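Local coordinates for outer surface protein (Bacillus cereus ATCC 14579, PDB 1X7F) that is functionally uncharacterised but is probably a 6-phospho-N-acetylmuramidase that cleaves the disaccharide MurNAc-6-phosphate-GlcNAc during cell-wall recycling, at residues E282-A287 and P319-V324; V324-G329 and E356-V361. One frame throughout, in Å; residues are numbered along the deposited sequence.

Contact 1: residues E282-A287 and P319-V324; sequences EVEKRA and PVRESV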
ATOM      1  N   GLU A 282     -19.051 -26.426  -3.694  1.00 35.06           N
ATOM      2  CA  GLU A 282     -18.797 -25.640  -4.888  1.00 35.56           C
ATOM      3  C   GLU A 282     -19.607 -24.352  -4.950  1.00 34.58           C
ATOM      4  O   GLU A 282     -19.099 -23.320  -5.378  1.00 35.09           O
ATOM      5  CB  GLU A 282     -19.039 -26.480  -6.156  1.00 35.60           C
ATOM      6  CG  GLU A 282     -17.957 -27.520  -6.428  1.00 39.24           C
ATOM      7  CD  GLU A 282     -16.548 -26.966  -6.274  1.00 45.37           C
ATOM      8  OE1 GLU A 282     -15.800 -27.474  -5.408  1.00 49.99           O
ATOM      9  OE2 GLU A 282     -16.183 -26.008  -6.995  1.00 47.68           O
ATOM     10  N   VAL A 283     -20.864 -24.414  -4.529  1.00 34.13           N
ATOM     11  CA  VAL A 283     -21.721 -23.243  -4.564  1.00 34.01           C
ATOM     12  C   VAL A 283     -21.288 -22.220  -3.497  1.00 33.76           C
ATOM     13  O   VAL A 283     -21.342 -21.020  -3.731  1.00 33.67           O
ATOM     14  CB  VAL A 283     -23.231 -23.616  -4.459  1.00 33.90           C
ATOM     15  CG1 VAL A 283     -23.556 -24.209  -3.102  1.00 34.79           C
ATOM     16  CG2 VAL A 283     -24.111 -22.400  -4.710  1.00 34.05           C
ATOM     17  N   GLU A 284     -20.838 -22.707  -2.343  1.00 33.34           N
ATOM     18  CA  GLU A 284     -20.323 -21.840  -1.282  1.00 34.24           C
ATOM     19  C   GLU A 284     -19.050 -21.126  -1.737  1.00 33.22           C
ATOM     20  O   GLU A 284     -18.887 -19.940  -1.476  1.00 33.51           O
ATOM     21  CB  GLU A 284     -20.071 -22.632   0.016  1.00 33.03           C
ATOM     22  CG  GLU A 284     -21.338 -22.969   0.775  1.00 35.44           C
ATOM     23  CD  GLU A 284     -21.160 -24.057   1.831  1.00 36.32           C
ATOM     24  OE1 GLU A 284     -20.040 -24.603   1.989  1.00 39.09           O
ATOM     25  OE2 GLU A 284     -22.163 -24.370   2.510  1.00 38.99           O
ATOM     26  N   LYS A 285     -18.170 -21.848  -2.428  1.00 32.77           N
ATOM     27  CA  LYS A 285     -16.952 -21.264  -2.983  1.00 33.57           C
ATOM     28  C   LYS A 285     -17.237 -20.247  -4.096  1.00 33.20           C
ATOM     29  O   LYS A 285     -16.558 -19.244  -4.179  1.00 32.59           O
ATOM     30  CB  LYS A 285     -16.022 -22.357  -3.512  1.00 34.22           C
ATOM     31  CG  LYS A 285     -15.448 -23.272  -2.440  1.00 36.65           C
ATOM     32  CD  LYS A 285     -14.334 -24.106  -3.064  1.00 39.90           C
ATOM     33  CE  LYS A 285     -13.848 -25.199  -2.131  1.00 42.71           C
ATOM     34  NZ  LYS A 285     -12.599 -25.820  -2.667  1.00 42.33           N
ATOM     35  N   ARG A 286     -18.238 -20.512  -4.939  1.00 33.11           N
ATOM     36  CA  ARG A 286     -18.637 -19.569  -5.997  1.00 34.28           C
ATOM     37  C   ARG A 286     -19.217 -18.285  -5.397  1.00 33.64           C
ATOM     38  O   ARG A 286     -18.860 -17.185  -5.828  1.00 33.81           O
ATOM     39  CB  ARG A 286     -19.646 -20.212  -6.966  1.00 33.31           C
ATOM     40  CG  ARG A 286     -19.931 -19.385  -8.218  1.00 37.43           C
ATOM     41  CD  ARG A 286     -21.035 -19.934  -9.162  1.00 36.90           C
ATOM     42  NE  ARG A 286     -21.153 -21.374  -9.028  1.00 41.31           N
ATOM     43  CZ  ARG A 286     -22.259 -22.022  -8.689  1.00 40.95           C
ATOM     44  NH1 ARG A 286     -23.408 -21.378  -8.504  1.00 38.90           N
ATOM     45  NH2 ARG A 286     -22.211 -23.339  -8.577  1.00 41.66           N
ATOM     46  N   ALA A 287     -20.101 -18.431  -4.407  1.00 32.48           N
ATOM     47  CA  ALA A 287     -20.653 -17.286  -3.668  1.00 33.24           C
ATOM     48  C   ALA A 287     -19.533 -16.433  -3.079  1.00 32.88           C
ATOM     49  O   ALA A 287     -19.617 -15.222  -3.057  1.00 34.33           O
ATOM     50  CB  ALA A 287     -21.588 -17.760  -2.549  1.00 31.84           C
ATOM     51  N   PRO A 319     -26.994 -27.417   2.595  1.00 33.81           N
ATOM     52  CA  PRO A 319     -27.365 -28.354   3.645  1.00 34.26           C
ATOM     53  C   PRO A 319     -26.688 -27.985   4.956  1.00 35.30           C
ATOM     54  O   PRO A 319     -25.553 -27.479   4.965  1.00 34.93           O
ATOM     55  CB  PRO A 319     -26.864 -29.707   3.113  1.00 34.17           C
ATOM     56  CG  PRO A 319     -26.737 -29.500   1.618  1.00 34.13           C
ATOM     57  CD  PRO A 319     -26.252 -28.083   1.503  1.00 33.50           C
ATOM     58  N   VAL A 320     -27.410 -28.198   6.045  1.00 37.15           N
ATOM     59  CA  VAL A 320     -26.888 -28.013   7.391  1.00 40.04           C
ATOM     60  C   VAL A 320     -25.730 -28.997   7.629  1.00 40.19           C
ATOM     61  O   VAL A 320     -25.835 -30.174   7.286  1.00 41.18           O
ATOM     62  CB  VAL A 320     -28.028 -28.213   8.443  1.00 40.21           C
ATOM     63  CG1 VAL A 320     -27.493 -28.123   9.839  1.00 42.66           C
ATOM     64  CG2 VAL A 320     -29.134 -27.165   8.264  1.00 41.31           C
ATOM     65  N   ARG A 321     -24.612 -28.507   8.159  1.00 41.38           N
ATOM     66  CA  ARG A 321     -23.564 -29.397   8.685  1.00 42.51           C
ATOM     67  C   ARG A 321     -23.124 -28.974  10.083  1.00 43.40           C
ATOM     68  O   ARG A 321     -23.908 -28.398  10.807  1.00 44.24           O
ATOM     69  CB  ARG A 321     -22.391 -29.577   7.716  1.00 42.92           C
ATOM     70  CG  ARG A 321     -22.073 -28.388   6.850  1.00 42.54           C
ATOM     71  CD  ARG A 321     -20.960 -28.631   5.833  1.00 41.04           C
ATOM     72  NE  ARG A 321     -20.208 -27.389   5.670  1.00 42.73           N
ATOM     73  CZ  ARG A 321     -20.369 -26.523   4.674  1.00 42.22           C
ATOM     74  NH1 ARG A 321     -21.237 -26.775   3.699  1.00 40.56           N
ATOM     75  NH2 ARG A 321     -19.651 -25.398   4.658  1.00 37.18           N
ATOM     76  N   GLU A 322     -21.895 -29.275  10.484  1.00 44.78           N
ATOM     77  CA  GLU A 322     -21.491 -28.990  11.857  1.00 45.35           C
ATOM     78  C   GLU A 322     -21.128 -27.524  11.998  1.00 43.61           C
ATOM     79  O   GLU A 322     -20.155 -27.063  11.405  1.00 44.22           O
ATOM     80  CB  GLU A 322     -20.331 -29.890  12.323  1.00 46.72           C
ATOM     81  CG  GLU A 322     -20.558 -31.399  12.182  1.00 52.13           C
ATOM     82  CD  GLU A 322     -21.807 -31.917  12.891  1.00 58.79           C
ATOM     83  OE1 GLU A 322     -22.198 -31.359  13.952  1.00 63.47           O
ATOM     84  OE2 GLU A 322     -22.400 -32.898  12.384  1.00 59.80           O
ATOM     85  N   SER A 323     -21.938 -26.805  12.771  1.00 41.68           N
ATOM     86  CA  SER A 323     -21.712 -25.408  13.080  1.00 40.41           C
ATOM     87  C   SER A 323     -20.770 -25.246  14.271  1.00 39.40           C
ATOM     88  O   SER A 323     -20.812 -26.019  15.236  1.00 39.18           O
ATOM     89  CB  SER A 323     -23.044 -24.700  13.346  1.00 41.74           C
ATOM     90  OG  SER A 323     -23.724 -24.416  12.126  1.00 42.68           O
ATOM     91  N   VAL A 324     -19.900 -24.249  14.176  1.00 37.34           N
ATOM     92  CA  VAL A 324     -18.903 -23.980  15.209  1.00 35.63           C
ATOM     93  C   VAL A 324     -19.058 -22.541  15.715  1.00 35.88           C
ATOM     94  O   VAL A 324     -19.697 -21.689  15.054  1.00 34.70           O
ATOM     95  CB  VAL A 324     -17.430 -24.233  14.704  1.00 35.57           C
ATOM     96  CG1 VAL A 324     -17.199 -25.709  14.362  1.00 34.87           C
ATOM     97  CG2 VAL A 324     -17.069 -23.336  13.509  1.00 33.35           C
TER
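Glu284 and Arg321 meet from opposite directions in a salt bridge, the one side-chain contact between segment 282-287, on helix 282-289, and the loop 319-324. The guanidinium grips end-on with its two terminal nitrogens: Arg321 NH2 lies 2.8 Å from Glu284 OE1, and Arg321 NH1 lies 2.8 Å from Glu284 OE2, on its syn lone pair. A weak third bond links Arg321 NH1 to Glu284 OE1 at 3.0 Å. The fork is not flat, for the carboxylate and guanidinium planes stand 60° apart, and NH2 approaches OE1 from 29° out of the carboxylate plane.

Long chains suit both places, since the nearest CA atoms, of Glu284 and Pro319, are 10.8 Å apart. Glu284 runs extended beyond CG, whereas Arg321 bends at chi3 (-146°) to turn its tip to the acid. Second partners steady each end: Glu284 OE1 accepts from the backbone N of Thr281, and Arg321 NH2 donates to Ile360 O. The buried carboxylate is paired with a charge that probably keeps it ionised. The bridge ties helix 282-289 to the loop before strand 330-334, over strand 358-364 of the mixed C-terminal sheet, where Asn359 touches both side chains and Val361 touches Glu284.

Contact 2: residues V324-G329 and E356-V361; sequences VLQERG and ERKNIV
Val324 and Ile360 have the closest CA atoms of the two segments, 7.4 Å apart, too wide for a strand pair. Segment 324-329 is irregular loop leading into strand 330-334, while 356-361 leaves a turn and enters strand 358-364; no backbone hydrogen bond joins them, and side chains span the gap.

Two separate touches make the contact. Val324 CG2 rests against Ile360 CG2 at 4.0 Å, methyl to methyl, a light apolar contact that suits two beta-branched residues at the partly open margin. Deeper in, Gln326 and Lys358 meet at about a right angle. Lys358 NZ donates to Gln326 OE1 at 2.8 Å, in the carbonyl plane and on a lone pair, with a C=O...N angle of 130°. Lys358 CD also comes within 3.4 Å of Gln326 OE1, so the end of the chain lies beside that oxygen. Lys358 can deliver its ammonium this far because its chain is stretched beyond CG.

Gln326 NE2 donates to Pro353 O, which fixes which end of the amide faces the lysine. Lys358 NZ has its strongest partner in Gln346 OE1, on strand 345-348. Two neutral amide oxygens, of Gln326 and Gln346, thus accept from the buried ammonium and probably ease its desolvation.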
ATOM      1  N   VAL A 324     -19.900 -24.249  14.176  1.00 37.34           N
ATOM      2  CA  VAL A 324     -18.903 -23.980  15.209  1.00 35.63           C
ATOM      3  C   VAL A 324     -19.058 -22.541  15.715  1.00 35.88           C
ATOM      4  O   VAL A 324     -19.697 -21.689  15.054  1.00 34.70           O
ATOM      5  CB  VAL A 324     -17.430 -24.233  14.704  1.00 35.57           C
ATOM      6  CG1 VAL A 324     -17.199 -25.709  14.362  1.00 34.87           C
ATOM      7  CG2 VAL A 324     -17.069 -23.336  13.509  1.00 33.35           C
ATOM      8  N   LEU A 325     -18.491 -22.295  16.893  1.00 35.06           N
ATOM      9  CA  LEU A 325     -18.381 -20.959  17.463  1.00 35.48           C
ATOM     10  C   LEU A 325     -17.983 -19.969  16.384  1.00 34.96           C
ATOM     11  O   LEU A 325     -17.039 -20.205  15.639  1.00 34.38           O
ATOM     12  CB  LEU A 325     -17.329 -20.949  18.588  1.00 35.84           C
ATOM     13  CG  LEU A 325     -17.126 -19.669  19.410  1.00 37.75           C
ATOM     14  CD1 LEU A 325     -18.362 -19.419  20.305  1.00 35.42           C
ATOM     15  CD2 LEU A 325     -15.828 -19.749  20.263  1.00 33.87           C
ATOM     16  N   GLN A 326     -18.704 -18.858  16.298  1.00 35.08           N
ATOM     17  CA  GLN A 326     -18.401 -17.858  15.280  1.00 35.10           C
ATOM     18  C   GLN A 326     -17.312 -16.953  15.801  1.00 35.17           C
ATOM     19  O   GLN A 326     -17.425 -16.431  16.909  1.00 35.27           O
ATOM     20  CB  GLN A 326     -19.645 -17.059  14.899  1.00 35.38           C
ATOM     21  CG  GLN A 326     -20.801 -17.916  14.440  1.00 33.45           C
ATOM     22  CD  GLN A 326     -22.027 -17.087  14.162  1.00 35.29           C
ATOM     23  OE1 GLN A 326     -22.046 -16.288  13.213  1.00 34.51           O
ATOM     24  NE2 GLN A 326     -23.061 -17.270  14.976  1.00 29.20           N
ATOM     25  N   GLU A 327     -16.246 -16.806  15.017  1.00 34.88           N
ATOM     26  CA  GLU A 327     -15.062 -16.076  15.443  1.00 36.01           C
ATOM     27  C   GLU A 327     -14.596 -15.152  14.335  1.00 36.29           C
ATOM     28  O   GLU A 327     -14.798 -15.454  13.168  1.00 36.67           O
ATOM     29  CB  GLU A 327     -13.948 -17.052  15.839  1.00 36.42           C
ATOM     30  CG  GLU A 327     -14.366 -18.031  16.935  1.00 36.96           C
ATOM     31  CD  GLU A 327     -13.197 -18.816  17.495  1.00 41.36           C
ATOM     32  OE1 GLU A 327     -13.091 -20.019  17.175  1.00 40.03           O
ATOM     33  OE2 GLU A 327     -12.381 -18.227  18.250  1.00 42.34           O
ATOM     34  N   ARG A 328     -13.994 -14.021  14.717  1.00 36.81           N
ATOM     35  CA  ARG A 328     -13.445 -13.030  13.780  1.00 37.28           C
ATOM     36  C   ARG A 328     -12.650 -13.674  12.633  1.00 35.91           C
ATOM     37  O   ARG A 328     -11.721 -14.450  12.876  1.00 35.67           O
ATOM     38  CB  ARG A 328     -12.553 -12.019  14.536  1.00 37.60           C
ATOM     39  CG  ARG A 328     -12.061 -10.825  13.676  1.00 38.26           C
ATOM     40  CD  ARG A 328     -11.327  -9.701  14.501  1.00 38.19           C
ATOM     41  NE  ARG A 328     -10.840  -8.628  13.616  1.00 39.39           N
ATOM     42  CZ  ARG A 328     -11.557  -7.565  13.217  1.00 39.50           C
ATOM     43  NH1 ARG A 328     -11.023  -6.665  12.396  1.00 39.75           N
ATOM     44  NH2 ARG A 328     -12.809  -7.402  13.622  1.00 38.16           N
ATOM     45  N   GLY A 329     -13.035 -13.344  11.397  1.00 35.45           N
ATOM     46  CA  GLY A 329     -12.321 -13.778  10.204  1.00 35.27           C
ATOM     47  C   GLY A 329     -12.990 -14.925   9.476  1.00 36.37           C
ATOM     48  O   GLY A 329     -12.587 -15.275   8.358  1.00 36.47           O
ATOM     49  N   GLU A 356     -26.717 -22.805  14.375  0.50 35.48           N
ATOM     50  CA  GLU A 356     -26.835 -23.940  13.447  0.50 35.83           C
ATOM     51  C   GLU A 356     -27.429 -23.526  12.097  0.50 34.97           C
ATOM     52  O   GLU A 356     -27.429 -24.309  11.154  0.50 34.12           O
ATOM     53  CB  GLU A 356     -27.647 -25.101  14.059  0.50 35.98           C
ATOM     54  CG  GLU A 356     -27.085 -25.722  15.343  0.50 37.54           C
ATOM     55  CD  GLU A 356     -25.764 -26.465  15.166  0.50 40.17           C
ATOM     56  OE1 GLU A 356     -25.518 -27.071  14.095  0.50 40.29           O
ATOM     57  OE2 GLU A 356     -24.964 -26.458  16.127  0.50 41.76           O
ATOM     58  N   ARG A 357     -27.918 -22.290  12.012  1.00 35.11           N
ATOM     59  CA  ARG A 357     -28.468 -21.748  10.754  1.00 35.37           C
ATOM     60  C   ARG A 357     -27.403 -21.180   9.795  1.00 36.05           C
ATOM     61  O   ARG A 357     -27.717 -20.680   8.700  1.00 36.26           O
ATOM     62  CB  ARG A 357     -29.537 -20.698  11.080  1.00 36.10           C
ATOM     63  CG  ARG A 357     -30.703 -21.269  11.941  1.00 33.63           C
ATOM     64  CD  ARG A 357     -31.625 -20.213  12.538  1.00 34.25           C
ATOM     65  NE  ARG A 357     -30.863 -19.148  13.187  1.00 32.86           N
ATOM     66  CZ  ARG A 357     -31.388 -18.040  13.684  1.00 34.62           C
ATOM     67  NH1 ARG A 357     -32.705 -17.831  13.611  1.00 32.29           N
ATOM     68  NH2 ARG A 357     -30.590 -17.126  14.243  1.00 34.52           N
ATOM     69  N   LYS A 358     -26.143 -21.265  10.215  1.00 35.86           N
ATOM     70  CA  LYS A 358     -25.009 -20.847   9.408  1.00 36.48           C
ATOM     71  C   LYS A 358     -24.046 -22.009   9.175  1.00 36.48           C
ATOM     72  O   LYS A 358     -23.807 -22.802  10.083  1.00 37.51           O
ATOM     73  CB  LYS A 358     -24.264 -19.710  10.096  1.00 35.71           C
ATOM     74  CG  LYS A 358     -25.119 -18.496  10.403  1.00 36.15           C
ATOM     75  CD  LYS A 358     -24.254 -17.335  10.844  1.00 35.63           C
ATOM     76  CE  LYS A 358     -25.070 -16.253  11.512  1.00 34.04           C
ATOM     77  NZ  LYS A 358     -24.204 -15.105  11.886  1.00 32.43           N
ATOM     78  N   ASN A 359     -23.502 -22.106   7.962  1.00 35.99           N
ATOM     79  CA  ASN A 359     -22.385 -23.012   7.672  1.00 35.95           C
ATOM     80  C   ASN A 359     -21.070 -22.224   7.661  1.00 36.04           C
ATOM     81  O   ASN A 359     -21.021 -21.118   7.119  1.00 36.51           O
ATOM     82  CB  ASN A 359     -22.572 -23.690   6.308  1.00 34.91           C
ATOM     83  CG  ASN A 359     -23.708 -24.720   6.286  1.00 36.17           C
ATOM     84  OD1 ASN A 359     -24.087 -25.179   5.212  1.00 37.20           O
ATOM     85  ND2 ASN A 359     -24.249 -25.087   7.453  1.00 32.83           N
ATOM     86  N   ILE A 360     -20.003 -22.760   8.247  1.00 36.22           N
ATOM     87  CA  ILE A 360     -18.689 -22.098   8.078  1.00 36.35           C
ATOM     88  C   ILE A 360     -18.077 -22.511   6.739  1.00 35.15           C
ATOM     89  O   ILE A 360     -18.035 -23.695   6.411  1.00 35.06           O
ATOM     90  CB  ILE A 360     -17.671 -22.351   9.254  1.00 36.34           C
ATOM     91  CG1 ILE A 360     -16.333 -21.655   8.917  1.00 35.01           C
ATOM     92  CG2 ILE A 360     -17.473 -23.870   9.518  1.00 35.15           C
ATOM     93  CD1 ILE A 360     -15.283 -21.694  10.003  1.00 37.48           C
ATOM     94  N   VAL A 361     -17.592 -21.531   5.984  1.00 34.90           N
ATOM     95  CA  VAL A 361     -17.125 -21.757   4.610  1.00 33.77           C
ATOM     96  C   VAL A 361     -15.599 -21.690   4.535  1.00 32.58           C
ATOM     97  O   VAL A 361     -14.968 -22.490   3.847  1.00 32.25           O
ATOM     98  CB  VAL A 361     -17.811 -20.759   3.630  1.00 34.13           C
ATOM     99  CG1 VAL A 361     -17.145 -20.745   2.273  1.00 33.51           C
ATOM    100  CG2 VAL A 361     -19.288 -21.127   3.463  1.00 35.43           C
TER

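Both contacts belong to the C-terminal family region, their centres 10 Å apart, and both fasten the loop between helix 309-313 and strand 330-334. Contact 1 joins its earlier part to helix 282-289; contact 2 joins its later part to strand 358-364. The segments share Val324, which touches only in contact 2. Neither is a true hydrophobic core: both are partly buried, their centres about 33 and 30 Å from the centre of the chain. Their chemistry differs, with opposite charges paired in contact 1, and a lysine held between amide oxygens beside a small methyl contact in contact 2. Ser323 OG, 2.6 Å from Lys358 O, joins them.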